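PDB 2Y2W: intracellular exo-alpha-(1->5)-L-arabinofuranosidase, which cleaves terminal alpha-(1->5)-linked L-arabinofuranosyl residues from branched and debranched arabinans, and is also active on arabinoxylan, in plant cell-wall degradation. Local coordinates for residues Asp44-Leu49 / Thr493-Leu498; Glu308-Phe313 / Ile393-His398; Pro448-Pro453 / Ala465-Val470; Leu480-Asn485 / Ile557-Val562. All coordinates share one frame; numbering follows the deposited sequence.

Contact 1. Residues Asp44-Leu49 / Thr493-Leu498; sequences DASIAL and TLTIDL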
loop_
_atom_site.group_PDB
_atom_site.type_symbol
_atom_site.label_atom_id
_atom_site.label_comp_id
_atom_site.label_asym_id
_atom_site.label_seq_id
_atom_site.Cartn_x
_atom_site.Cartn_y
_atom_site.Cartn_z
ATOM N N ASP D 44 -47.507 -1.899 -39.337
ATOM C CA ASP D 44 -46.570 -0.869 -39.796
ATOM C C ASP D 44 -45.108 -1.226 -39.509
ATOM O O ASP D 44 -44.196 -0.706 -40.159
ATOM C CB ASP D 44 -46.920 0.491 -39.176
ATOM C CG ASP D 44 -46.855 0.482 -37.655
ATOM O OD1 ASP D 44 -45.736 0.548 -37.103
ATOM O OD2 ASP D 44 -47.927 0.423 -37.014
ATOM N N ALA D 45 -44.902 -2.111 -38.535
ATOM C CA ALA D 45 -43.562 -2.547 -38.135
ATOM C C ALA D 45 -43.267 -3.983 -38.571
ATOM O O ALA D 45 -44.181 -4.801 -38.710
ATOM C CB ALA D 45 -43.384 -2.395 -36.629
ATOM N N SER D 46 -41.987 -4.285 -38.784
ATOM C CA SER D 46 -41.579 -5.613 -39.243
ATOM C C SER D 46 -40.382 -6.183 -38.485
ATOM O O SER D 46 -39.283 -5.616 -38.508
ATOM C CB SER D 46 -41.299 -5.604 -40.749
ATOM O OG SER D 46 -42.498 -5.437 -41.487
ATOM N N ILE D 47 -40.618 -7.306 -37.810
ATOM C CA ILE D 47 -39.558 -8.091 -37.182
ATOM C C ILE D 47 -39.378 -9.371 -37.995
ATOM O O ILE D 47 -40.259 -10.236 -38.011
ATOM C CB ILE D 47 -39.887 -8.441 -35.701
ATOM C CG1 ILE D 47 -40.225 -7.182 -34.883
ATOM C CG2 ILE D 47 -38.755 -9.256 -35.060
ATOM C CD1 ILE D 47 -39.081 -6.189 -34.697
ATOM N N ALA D 48 -38.242 -9.478 -38.680
ATOM C CA ALA D 48 -37.978 -10.614 -39.558
ATOM C C ALA D 48 -36.498 -10.985 -39.620
ATOM O O ALA D 48 -35.629 -10.124 -39.485
ATOM C CB ALA D 48 -38.516 -10.335 -40.961
ATOM N N LEU D 49 -36.225 -12.274 -39.818
ATOM C CA LEU D 49 -34.862 -12.758 -40.031
ATOM C C LEU D 49 -34.551 -12.777 -41.524
ATOM O O LEU D 49 -35.361 -13.249 -42.325
ATOM C CB LEU D 49 -34.671 -14.156 -39.424
ATOM C CG LEU D 49 -34.411 -14.348 -37.919
ATOM C CD1 LEU D 49 -33.178 -13.574 -37.450
ATOM C CD2 LEU D 49 -35.630 -14.000 -37.062
ATOM N N THR D 493 -48.485 -1.993 -34.191
ATOM C CA THR D 493 -48.761 -3.373 -34.577
ATOM C C THR D 493 -47.660 -3.846 -35.523
ATOM O O THR D 493 -47.296 -3.142 -36.470
ATOM C CB THR D 493 -50.161 -3.516 -35.220
ATOM O OG1 THR D 493 -51.154 -3.017 -34.315
ATOM C CG2 THR D 493 -50.476 -4.976 -35.541
ATOM N N LEU D 494 -47.127 -5.035 -35.251
ATOM C CA LEU D 494 -45.964 -5.550 -35.973
ATOM C C LEU D 494 -46.199 -6.909 -36.630
ATOM O O LEU D 494 -47.048 -7.689 -36.190
ATOM C CB LEU D 494 -44.729 -5.607 -35.057
ATOM C CG LEU D 494 -44.845 -6.187 -33.642
ATOM C CD1 LEU D 494 -43.559 -6.889 -33.242
ATOM C CD2 LEU D 494 -45.202 -5.106 -32.628
ATOM N N THR D 495 -45.437 -7.170 -37.691
ATOM C CA THR D 495 -45.475 -8.445 -38.400
ATOM C C THR D 495 -44.284 -9.311 -37.997
ATOM O O THR D 495 -43.142 -8.843 -37.975
ATOM C CB THR D 495 -45.472 -8.255 -39.934
ATOM O OG1 THR D 495 -44.428 -7.347 -40.306
ATOM C CG2 THR D 495 -46.811 -7.710 -40.416
ATOM N N ILE D 496 -44.563 -10.571 -37.674
ATOM C CA ILE D 496 -43.529 -11.509 -37.245
ATOM C C ILE D 496 -43.288 -12.559 -38.327
ATOM O O ILE D 496 -44.164 -13.378 -38.623
ATOM C CB ILE D 496 -43.895 -12.195 -35.903
ATOM C CG1 ILE D 496 -44.312 -11.156 -34.854
ATOM C CG2 ILE D 496 -42.726 -13.045 -35.400
ATOM C CD1 ILE D 496 -45.221 -11.700 -33.765
ATOM N N ASP D 497 -42.095 -12.520 -38.915
ATOM C CA ASP D 497 -41.719 -13.434 -39.988
ATOM C C ASP D 497 -40.365 -14.079 -39.690
ATOM O O ASP D 497 -39.312 -13.511 -39.995
ATOM C CB ASP D 497 -41.697 -12.691 -41.336
ATOM C CG ASP D 497 -41.418 -13.610 -42.523
ATOM O OD1 ASP D 497 -41.473 -14.851 -42.373
ATOM O OD2 ASP D 497 -41.144 -13.081 -43.621
ATOM N N LEU D 498 -40.404 -15.269 -39.091
ATOM C CA LEU D 498 -39.189 -16.003 -38.736
ATOM C C LEU D 498 -38.452 -16.483 -39.987
ATOM O O LEU D 498 -37.452 -15.878 -40.383
ATOM C CB LEU D 498 -39.498 -17.173 -37.785
ATOM C CG LEU D 498 -39.954 -16.917 -36.333
ATOM C CD1 LEU D 498 -39.098 -15.863 -35.622
ATOM C CD2 LEU D 498 -41.441 -16.562 -36.237
#
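Ser-46 and Thr-495 stand side by side on one face of a parallel strand pair, their hydroxyls joined by a hydrogen bond of 3.0 Å between OG and OG1. Thr-495 holds OG1 between its own backbone N and carbonyl carbon (chi1 49°), which turns the hydroxyl toward strand 45-48. Beyond it, Ala-48 CB lies 4.0 Å from Asp-497 CB. The other face is apolar. Ala-45 CB rests on Leu-494 CB at 3.8 Å, and the Leu-494 branch CD1 reaches forward to Ile-47 CG1 at 3.7 Å, the two side chains meeting at a slant. Ile-47 also packs against Ile-450 and Ala-468. The backbone ladder is in register: Ile-47 N donates to Thr-495 O, almost in line with that carbonyl, and Asp-497 N returns a bond to Ile-47 O at 3.1 Å with an N-H...O angle of 172°. A valine in place of Thr-495 would probably leave the Ser-46 hydroxyl without this partner. With hydroxyls and a carboxylate on one face and aliphatic groups on the other, the chemistry implies an amphipathic strand pair whose apolar side turns into the protein.

Contact 2. Residues Glu308-Phe313 / Ile393-His398; sequences EDMTKF and ITLLKH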
loop_
_atom_site.group_PDB
_atom_site.type_symbol
_atom_site.label_atom_id
_atom_site.label_comp_id
_atom_site.label_asym_id
_atom_site.label_seq_id
_atom_site.Cartn_x
_atom_site.Cartn_y
_atom_site.Cartn_z
ATOM N N GLU D 308 -30.354 2.296 -25.369
ATOM C CA GLU D 308 -29.445 3.019 -26.264
ATOM C C GLU D 308 -28.148 3.435 -25.570
ATOM O O GLU D 308 -27.085 3.462 -26.192
ATOM C CB GLU D 308 -30.142 4.249 -26.851
ATOM C CG GLU D 308 -31.384 3.934 -27.683
ATOM C CD GLU D 308 -31.067 3.178 -28.962
ATOM O OE1 GLU D 308 -30.195 3.639 -29.734
ATOM O OE2 GLU D 308 -31.695 2.124 -29.198
ATOM N N ASP D 309 -28.251 3.768 -24.284
ATOM C CA ASP D 309 -27.088 4.046 -23.449
ATOM C C ASP D 309 -26.238 2.781 -23.309
ATOM O O ASP D 309 -25.019 2.827 -23.472
ATOM C CB ASP D 309 -27.531 4.573 -22.078
ATOM C CG ASP D 309 -26.362 4.992 -21.197
ATOM O OD1 ASP D 309 -25.782 4.122 -20.512
ATOM O OD2 ASP D 309 -26.022 6.195 -21.190
ATOM N N MET D 310 -26.898 1.656 -23.030
ATOM C CA MET D 310 -26.234 0.358 -22.886
ATOM C C MET D 310 -25.551 -0.100 -24.181
ATOM O O MET D 310 -24.467 -0.679 -24.138
ATOM C CB MET D 310 -27.228 -0.701 -22.389
ATOM C CG MET D 310 -26.603 -2.058 -22.085
ATOM S SD MET D 310 -27.797 -3.321 -21.604
ATOM C CE MET D 310 -27.866 -3.075 -19.833
ATOM N N THR D 311 -26.186 0.163 -25.323
ATOM C CA THR D 311 -25.613 -0.170 -26.632
ATOM C C THR D 311 -24.282 0.561 -26.855
ATOM O O THR D 311 -23.279 -0.063 -27.210
ATOM C CB THR D 311 -26.612 0.120 -27.786
ATOM O OG1 THR D 311 -27.821 -0.620 -27.570
ATOM C CG2 THR D 311 -26.028 -0.276 -29.138
ATOM N N LYS D 312 -24.283 1.875 -26.634
ATOM C CA LYS D 312 -23.059 2.675 -26.677
ATOM C C LYS D 312 -22.042 2.216 -25.633
ATOM O O LYS D 312 -20.849 2.112 -25.930
ATOM C CB LYS D 312 -23.372 4.163 -26.494
ATOM C CG LYS D 312 -23.399 4.945 -27.792
ATOM C CD LYS D 312 -23.746 6.411 -27.559
ATOM C CE LYS D 312 -23.211 7.308 -28.682
ATOM N NZ LYS D 312 -23.700 6.915 -30.041
ATOM N N PHE D 313 -22.528 1.946 -24.420
ATOM C CA PHE D 313 -21.717 1.411 -23.324
ATOM C C PHE D 313 -20.947 0.166 -23.781
ATOM O O PHE D 313 -19.725 0.093 -23.632
ATOM C CB PHE D 313 -22.624 1.059 -22.135
ATOM C CG PHE D 313 -21.950 1.130 -20.789
ATOM C CD1 PHE D 313 -20.717 0.520 -20.560
ATOM C CD2 PHE D 313 -22.566 1.799 -19.738
ATOM C CE1 PHE D 313 -20.108 0.586 -19.310
ATOM C CE2 PHE D 313 -21.965 1.871 -18.485
ATOM C CZ PHE D 313 -20.732 1.262 -18.270
ATOM N N ILE D 393 -32.912 -7.580 -23.806
ATOM C CA ILE D 393 -32.878 -7.726 -25.268
ATOM C C ILE D 393 -31.543 -7.241 -25.845
ATOM O O ILE D 393 -30.938 -7.927 -26.674
ATOM C CB ILE D 393 -34.080 -6.999 -25.943
ATOM C CG1 ILE D 393 -35.378 -7.783 -25.703
ATOM C CG2 ILE D 393 -33.836 -6.782 -27.443
ATOM C CD1 ILE D 393 -36.654 -7.019 -26.021
ATOM N N THR D 394 -31.084 -6.072 -25.393
ATOM C CA THR D 394 -29.792 -5.524 -25.825
ATOM C C THR D 394 -28.641 -6.430 -25.389
ATOM O O THR D 394 -27.673 -6.620 -26.135
ATOM C CB THR D 394 -29.570 -4.082 -25.302
ATOM O OG1 THR D 394 -30.640 -3.243 -25.750
ATOM C CG2 THR D 394 -28.250 -3.502 -25.808
ATOM N N LEU D 395 -28.761 -6.990 -24.187
ATOM C CA LEU D 395 -27.769 -7.927 -23.665
ATOM C C LEU D 395 -27.708 -9.188 -24.522
ATOM O O LEU D 395 -26.621 -9.665 -24.853
ATOM C CB LEU D 395 -28.062 -8.280 -22.201
ATOM C CG LEU D 395 -27.748 -7.243 -21.116
ATOM C CD1 LEU D 395 -28.422 -7.629 -19.809
ATOM C CD2 LEU D 395 -26.246 -7.064 -20.913
ATOM N N LEU D 396 -28.879 -9.709 -24.885
ATOM C CA LEU D 396 -28.979 -10.880 -25.755
ATOM C C LEU D 396 -28.510 -10.576 -27.180
ATOM O O LEU D 396 -27.889 -11.422 -27.824
ATOM C CB LEU D 396 -30.407 -11.437 -25.759
ATOM C CG LEU D 396 -30.855 -12.231 -24.525
ATOM C CD1 LEU D 396 -32.368 -12.350 -24.468
ATOM C CD2 LEU D 396 -30.216 -13.611 -24.497
ATOM N N LYS D 397 -28.791 -9.363 -27.657
ATOM C CA LYS D 397 -28.337 -8.923 -28.981
ATOM C C LYS D 397 -26.823 -8.729 -29.052
ATOM O O LYS D 397 -26.250 -8.683 -30.141
ATOM C CB LYS D 397 -29.062 -7.645 -29.413
ATOM C CG LYS D 397 -30.299 -7.895 -30.270
ATOM C CD LYS D 397 -31.288 -6.726 -30.239
ATOM C CE LYS D 397 -31.036 -5.713 -31.350
ATOM N NZ LYS D 397 -29.829 -4.874 -31.103
ATOM N N HIS D 398 -26.185 -8.621 -27.889
ATOM C CA HIS D 398 -24.734 -8.457 -27.815
ATOM C C HIS D 398 -24.072 -9.483 -26.889
ATOM O O HIS D 398 -23.015 -9.218 -26.312
ATOM C CB HIS D 398 -24.375 -7.028 -27.389
ATOM C CG HIS D 398 -24.796 -5.981 -28.374
ATOM N ND1 HIS D 398 -24.070 -5.692 -29.509
ATOM C CD2 HIS D 398 -25.871 -5.157 -28.395
ATOM C CE1 HIS D 398 -24.679 -4.735 -30.188
ATOM N NE2 HIS D 398 -25.775 -4.393 -29.533
#
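Met-310 reaches out of helix 307-327 to put its sulfur on Leu-395 and Thr-394 of helix 382-397. Its CB starts toward the partner helix, and CG, anti to the backbone N (chi1 -175°), prolongs that course. With chi2 also extended, the chain runs straight as far as SD, passing the methyl group of Thr-394, which lies 4.3 Å from CG. SD makes the closest approaches: 4.0 Å to Leu-395 CG and 4.2 Å to Thr-394 CB. The thioether and the leucine branch cross at about a right angle. At chi3 (-89°) the chain bends, and the terminal CE ends 4.4 Å from Leu-395 CD2. The two helices are neighbours round the (beta/alpha)8 barrel, before and after strand 335-341, whose Phe-338 touches both Met-310 and Leu-395. The Met-310 side chain lies about 9 Å from that of Tyr-286, a probable sugar-binding residue, and not much farther from the probable nucleophile Glu-340.

Next along the helix, Thr-311 meets its counterpart Thr-394 crosswise, with OG1 3.4 Å from CG2. Each threonine hydroxyl is bonded within its own helix, that of Thr-311 to Ser-307 O and that of Thr-394 to Ser-390 O. Thr-311 CG2 then approaches His-398 NE2 obliquely at 4.1 Å, just past the helical part of segment 393-398. The short helix axes stay 10.1 Å apart at an angle of 27°. With no hydrogen bond between the segments, the contact probably rests on dispersion and fit of thioether, methyl and leucine groups, the threonine oxygens being satisfied by backbone carbonyls of their own turns.

Contact 3. Residues Pro448-Pro453 / Ala465-Val470; sequences PAISSP and AIDAVV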
loop_
_atom_site.group_PDB
_atom_site.type_symbol
_atom_site.label_atom_id
_atom_site.label_comp_id
_atom_site.label_asym_id
_atom_site.label_seq_id
_atom_site.Cartn_x
_atom_site.Cartn_y
_atom_site.Cartn_z
ATOM N N PRO D 448 -32.809 -9.818 -35.322
ATOM C CA PRO D 448 -33.665 -9.739 -36.506
ATOM C C PRO D 448 -33.670 -8.350 -37.133
ATOM O O PRO D 448 -33.379 -7.361 -36.455
ATOM C CB PRO D 448 -35.052 -10.078 -35.958
ATOM C CG PRO D 448 -35.012 -9.634 -34.542
ATOM C CD PRO D 448 -33.596 -9.805 -34.072
ATOM N N ALA D 449 -33.986 -8.289 -38.425
ATOM C CA ALA D 449 -34.168 -7.018 -39.115
ATOM C C ALA D 449 -35.394 -6.310 -38.548
ATOM O O ALA D 449 -36.486 -6.885 -38.486
ATOM C CB ALA D 449 -34.311 -7.235 -40.614
ATOM N N ILE D 450 -35.192 -5.070 -38.110
ATOM C CA ILE D 450 -36.251 -4.279 -37.490
ATOM C C ILE D 450 -36.569 -3.043 -38.332
ATOM O O ILE D 450 -35.667 -2.311 -38.748
ATOM C CB ILE D 450 -35.883 -3.862 -36.039
ATOM C CG1 ILE D 450 -35.511 -5.091 -35.198
ATOM C CG2 ILE D 450 -37.034 -3.090 -35.384
ATOM C CD1 ILE D 450 -34.700 -4.779 -33.948
ATOM N N SER D 451 -37.859 -2.836 -38.586
ATOM C CA SER D 451 -38.347 -1.641 -39.266
ATOM C C SER D 451 -39.535 -1.070 -38.498
ATOM O O SER D 451 -40.644 -1.600 -38.573
ATOM C CB SER D 451 -38.742 -1.963 -40.710
ATOM O OG SER D 451 -37.651 -2.511 -41.430
ATOM N N SER D 452 -39.290 0.001 -37.751
ATOM C CA SER D 452 -40.320 0.626 -36.925
ATOM C C SER D 452 -40.263 2.148 -37.027
ATOM O O SER D 452 -39.194 2.710 -37.283
ATOM C CB SER D 452 -40.172 0.191 -35.461
ATOM O OG SER D 452 -39.059 0.814 -34.840
ATOM N N PRO D 453 -41.413 2.822 -36.834
ATOM C CA PRO D 453 -41.431 4.285 -36.780
ATOM C C PRO D 453 -40.618 4.816 -35.601
ATOM O O PRO D 453 -40.818 4.384 -34.462
ATOM C CB PRO D 453 -42.921 4.618 -36.604
ATOM C CG PRO D 453 -43.563 3.349 -36.159
ATOM C CD PRO D 453 -42.774 2.259 -36.792
ATOM N N ALA D 465 -38.923 2.645 -32.093
ATOM C CA ALA D 465 -39.878 2.351 -31.029
ATOM C C ALA D 465 -39.843 0.875 -30.640
ATOM O O ALA D 465 -39.840 0.541 -29.454
ATOM C CB ALA D 465 -41.284 2.764 -31.448
ATOM N N ILE D 466 -39.810 0.002 -31.645
ATOM C CA ILE D 466 -39.790 -1.444 -31.425
ATOM C C ILE D 466 -38.353 -1.966 -31.382
ATOM O O ILE D 466 -37.508 -1.559 -32.185
ATOM C CB ILE D 466 -40.625 -2.206 -32.503
ATOM C CG1 ILE D 466 -42.046 -1.631 -32.618
ATOM C CG2 ILE D 466 -40.666 -3.716 -32.222
ATOM C CD1 ILE D 466 -42.912 -1.761 -31.357
ATOM N N ASP D 467 -38.093 -2.859 -30.427
ATOM C CA ASP D 467 -36.797 -3.512 -30.258
ATOM C C ASP D 467 -37.029 -4.976 -29.879
ATOM O O ASP D 467 -37.886 -5.263 -29.041
ATOM C CB ASP D 467 -35.988 -2.792 -29.173
ATOM C CG ASP D 467 -34.527 -3.214 -29.142
ATOM O OD1 ASP D 467 -34.023 -3.746 -30.155
ATOM O OD2 ASP D 467 -33.879 -2.999 -28.094
ATOM N N ALA D 468 -36.274 -5.896 -30.489
ATOM C CA ALA D 468 -36.527 -7.337 -30.324
ATOM C C ALA D 468 -35.307 -8.259 -30.472
ATOM O O ALA D 468 -34.334 -7.918 -31.150
ATOM C CB ALA D 468 -37.638 -7.783 -31.277
ATOM N N VAL D 469 -35.383 -9.427 -29.825
ATOM C CA VAL D 469 -34.414 -10.525 -29.996
ATOM C C VAL D 469 -35.092 -11.850 -30.317
ATOM O O VAL D 469 -36.226 -12.096 -29.903
ATOM C CB VAL D 469 -33.542 -10.784 -28.736
ATOM C CG1 VAL D 469 -32.335 -9.889 -28.719
ATOM C CG2 VAL D 469 -34.357 -10.669 -27.446
ATOM N N VAL D 470 -34.374 -12.709 -31.035
ATOM C CA VAL D 470 -34.832 -14.069 -31.304
ATOM C C VAL D 470 -33.791 -15.076 -30.816
ATOM O O VAL D 470 -32.626 -15.019 -31.214
ATOM C CB VAL D 470 -35.118 -14.299 -32.813
ATOM C CG1 VAL D 470 -35.581 -15.730 -33.067
ATOM C CG2 VAL D 470 -36.157 -13.311 -33.327
#
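Ser-452 OG lies over the start of strand 466-470, where Ile-466 N gives it a weak hydrogen bond of 3.4 Å with an N-H...O angle of 161°; Ala-465 N is 3.3 Å from the same oxygen. The serine torsion (chi1 74°) sets OG between its backbone N and carbonyl carbon, over these amides, while its CB packs on Ile-466 CB at 3.8 Å. A second weak bond runs from Ala-465 N to Pro-453 O. Farther along, side chains do the work. Ile-450 spans the gap with two branches: CG2 touches Ile-466 O at 3.6 Å, and CD1 comes within 4.0 Å of both Asp-467 OD1 and Ala-468 N. Pro-448 sets CD and CG near Ala-468 O, CD at 3.6 Å, and CG also touches Val-470 CG2. The backbones are too far apart here to form a ladder, their short axes 7.6 Å apart. Strand 449-451 instead bonds through Ala-449 and Ser-451 to strand 45-48, whose Ile-47 fits against Ile-466. The arrangement is that of a beta hairpin whose arms separate into facing layers, consistent with the C-terminal beta-sandwich of family 51 arabinofuranosidases.

Contact 4. Residues Leu480-Asn485 / Ile557-Val562; sequences LLLAVN and ISWISV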
loop_
_atom_site.group_PDB
_atom_site.type_symbol
_atom_site.label_atom_id
_atom_site.label_comp_id
_atom_site.label_asym_id
_atom_site.label_seq_id
_atom_site.Cartn_x
_atom_site.Cartn_y
_atom_site.Cartn_z
ATOM N N LEU D 480 -37.832 -18.741 -29.063
ATOM C CA LEU D 480 -38.359 -17.621 -28.271
ATOM C C LEU D 480 -38.122 -16.255 -28.919
ATOM O O LEU D 480 -37.028 -15.970 -29.415
ATOM C CB LEU D 480 -37.787 -17.629 -26.843
ATOM C CG LEU D 480 -38.118 -16.446 -25.921
ATOM C CD1 LEU D 480 -39.550 -16.511 -25.402
ATOM C CD2 LEU D 480 -37.134 -16.367 -24.765
ATOM N N LEU D 481 -39.163 -15.423 -28.904
ATOM C CA LEU D 481 -39.070 -14.026 -29.325
ATOM C C LEU D 481 -39.455 -13.086 -28.185
ATOM O O LEU D 481 -40.520 -13.230 -27.578
ATOM C CB LEU D 481 -39.953 -13.758 -30.554
ATOM C CG LEU D 481 -40.228 -12.297 -30.951
ATOM C CD1 LEU D 481 -38.993 -11.622 -31.537
ATOM C CD2 LEU D 481 -41.386 -12.202 -31.930
ATOM N N LEU D 482 -38.576 -12.128 -27.908
ATOM C CA LEU D 482 -38.839 -11.076 -26.930
ATOM C C LEU D 482 -38.837 -9.730 -27.644
ATOM O O LEU D 482 -37.903 -9.423 -28.385
ATOM C CB LEU D 482 -37.779 -11.085 -25.823
ATOM C CG LEU D 482 -37.570 -12.360 -24.998
ATOM C CD1 LEU D 482 -36.167 -12.393 -24.411
ATOM C CD2 LEU D 482 -38.612 -12.489 -23.901
ATOM N N ALA D 483 -39.885 -8.938 -27.427
ATOM C CA ALA D 483 -40.006 -7.628 -28.071
ATOM C C ALA D 483 -40.549 -6.552 -27.134
ATOM O O ALA D 483 -41.353 -6.835 -26.245
ATOM C CB ALA D 483 -40.861 -7.725 -29.332
ATOM N N VAL D 484 -40.104 -5.317 -27.352
ATOM C CA VAL D 484 -40.481 -4.180 -26.512
ATOM C C VAL D 484 -41.011 -3.011 -27.348
ATOM O O VAL D 484 -40.492 -2.721 -28.427
ATOM C CB VAL D 484 -39.285 -3.734 -25.612
ATOM C CG1 VAL D 484 -39.378 -2.260 -25.225
ATOM C CG2 VAL D 484 -39.215 -4.595 -24.360
ATOM N N ASN D 485 -42.062 -2.362 -26.845
ATOM C CA ASN D 485 -42.569 -1.119 -27.425
ATOM C C ASN D 485 -42.158 0.074 -26.566
ATOM O O ASN D 485 -42.597 0.205 -25.419
ATOM C CB ASN D 485 -44.094 -1.172 -27.587
ATOM C CG ASN D 485 -44.650 0.034 -28.333
ATOM O OD1 ASN D 485 -43.960 0.657 -29.145
ATOM N ND2 ASN D 485 -45.906 0.366 -28.063
ATOM N N ILE D 557 -45.786 1.508 -24.305
ATOM C CA ILE D 557 -45.057 0.972 -23.142
ATOM C C ILE D 557 -45.492 -0.466 -22.832
ATOM O O ILE D 557 -46.365 -0.701 -21.991
ATOM C CB ILE D 557 -45.177 1.877 -21.871
ATOM C CG1 ILE D 557 -44.909 3.346 -22.217
ATOM C CG2 ILE D 557 -44.224 1.397 -20.773
ATOM C CD1 ILE D 557 -45.415 4.342 -21.183
ATOM N N SER D 558 -44.879 -1.419 -23.533
ATOM C CA SER D 558 -45.202 -2.837 -23.369
ATOM C C SER D 558 -44.046 -3.759 -23.751
ATOM O O SER D 558 -43.301 -3.488 -24.695
ATOM C CB SER D 558 -46.457 -3.208 -24.170
ATOM O OG SER D 558 -46.279 -2.960 -25.554
ATOM N N TRP D 559 -43.913 -4.848 -22.996
ATOM C CA TRP D 559 -42.941 -5.902 -23.272
ATOM C C TRP D 559 -43.685 -7.167 -23.679
ATOM O O TRP D 559 -44.696 -7.528 -23.069
ATOM C CB TRP D 559 -42.067 -6.156 -22.038
ATOM C CG TRP D 559 -41.272 -7.434 -22.080
ATOM C CD1 TRP D 559 -40.066 -7.631 -22.686
ATOM C CD2 TRP D 559 -41.625 -8.686 -21.477
ATOM N NE1 TRP D 559 -39.648 -8.927 -22.504
ATOM C CE2 TRP D 559 -40.587 -9.597 -21.765
ATOM C CE3 TRP D 559 -42.722 -9.127 -20.723
ATOM C CZ2 TRP D 559 -40.611 -10.925 -21.329
ATOM C CZ3 TRP D 559 -42.743 -10.448 -20.287
ATOM C CH2 TRP D 559 -41.693 -11.330 -20.593
ATOM N N ILE D 560 -43.182 -7.835 -24.712
ATOM C CA ILE D 560 -43.828 -9.035 -25.232
ATOM C C ILE D 560 -42.891 -10.243 -25.199
ATOM O O ILE D 560 -41.684 -10.115 -25.425
ATOM C CB ILE D 560 -44.410 -8.795 -26.665
ATOM C CG1 ILE D 560 -45.864 -9.253 -26.747
ATOM C CG2 ILE D 560 -43.567 -9.451 -27.757
ATOM C CD1 ILE D 560 -46.841 -8.297 -26.103
ATOM N N SER D 561 -43.461 -11.406 -24.890
ATOM C CA SER D 561 -42.742 -12.673 -24.983
ATOM C C SER D 561 -43.603 -13.707 -25.693
ATOM O O SER D 561 -44.750 -13.944 -25.306
ATOM C CB SER D 561 -42.326 -13.183 -23.602
ATOM O OG SER D 561 -43.447 -13.566 -22.826
ATOM N N VAL D 562 -43.041 -14.309 -26.738
ATOM C CA VAL D 562 -43.737 -15.332 -27.516
ATOM C C VAL D 562 -42.822 -16.520 -27.815
ATOM O O VAL D 562 -41.788 -16.379 -28.472
ATOM C CB VAL D 562 -44.402 -14.742 -28.806
ATOM C CG1 VAL D 562 -43.536 -13.660 -29.437
ATOM C CG2 VAL D 562 -44.749 -15.837 -29.817
#
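The Trp-559 indole is met at its edge by Val-484, whose CG2 lies near the ring plane, 3.6 Å from CD1. Toward the six-membered ring, Leu-482 CD2 comes in obliquely to 3.6 Å from CZ2, so two branches of strand 480-485 meet the indole at its pyrrole and benzene ends. With CG anti to the backbone N (chi1 165°), the indole is directed so that CD1 comes by Val-484 and CZ2 by Leu-482. Leu-482 CD2 also touches Ser-561 CB. On the opposite face of the sheet, Leu-481 and Val-562 lie side by side, CD2 3.6 Å from CG1, and Ala-483 CB packs on Ile-560 CG2. The antiparallel ladder runs the length of the pair, weakening at Ser-558 N to Asn-485 O: Ile-560 N and Ala-483 O are joined at 2.6 Å, and Asn-485 N donates to Ser-558 O at 2.7 Å, nearly straight at 176°. Asn-485 ND2 and Ser-558 OG both bond to Pro-555 O, tying the end of the ladder to the preceding loop. An alanine in place of Trp-559 would probably leave Val-484 CG2 and Leu-482 CD2 facing a gap. Strand 478-485 is flanked by strands 462-473 and 558-564, and the latter goes on to pair with 512-518; helix 431-440 touches Trp-559 through Glu-436, while Leu-482 and Val-484 meet helix 382-397.

Overall arrangement
Contacts 1, 3 and 4 belong to one mixed sheet of the C-terminal beta domain, whereas contact 2 packs two helices around the barrel. Contact 1 is partly exposed and the farthest from the chain centre, about 30 Å between centres; contacts 2, 3 and 4 are buried. Strand 45-48, from the N-terminal end, joins contact 1 to contact 3 by backbone bonds to strand 444-456, and strand 462-473 passes contact 3 on to contact 4 in the same manner. Contact 2 meets contacts 3 and 4 chiefly through Ile-393, with Lys-397 on Val-469 and Leu-396 on Leu-482. Ladders dominate contacts 1 and 4; weak polar bonds and aliphatic groups serve contact 3, and side-chain packing alone contact 2.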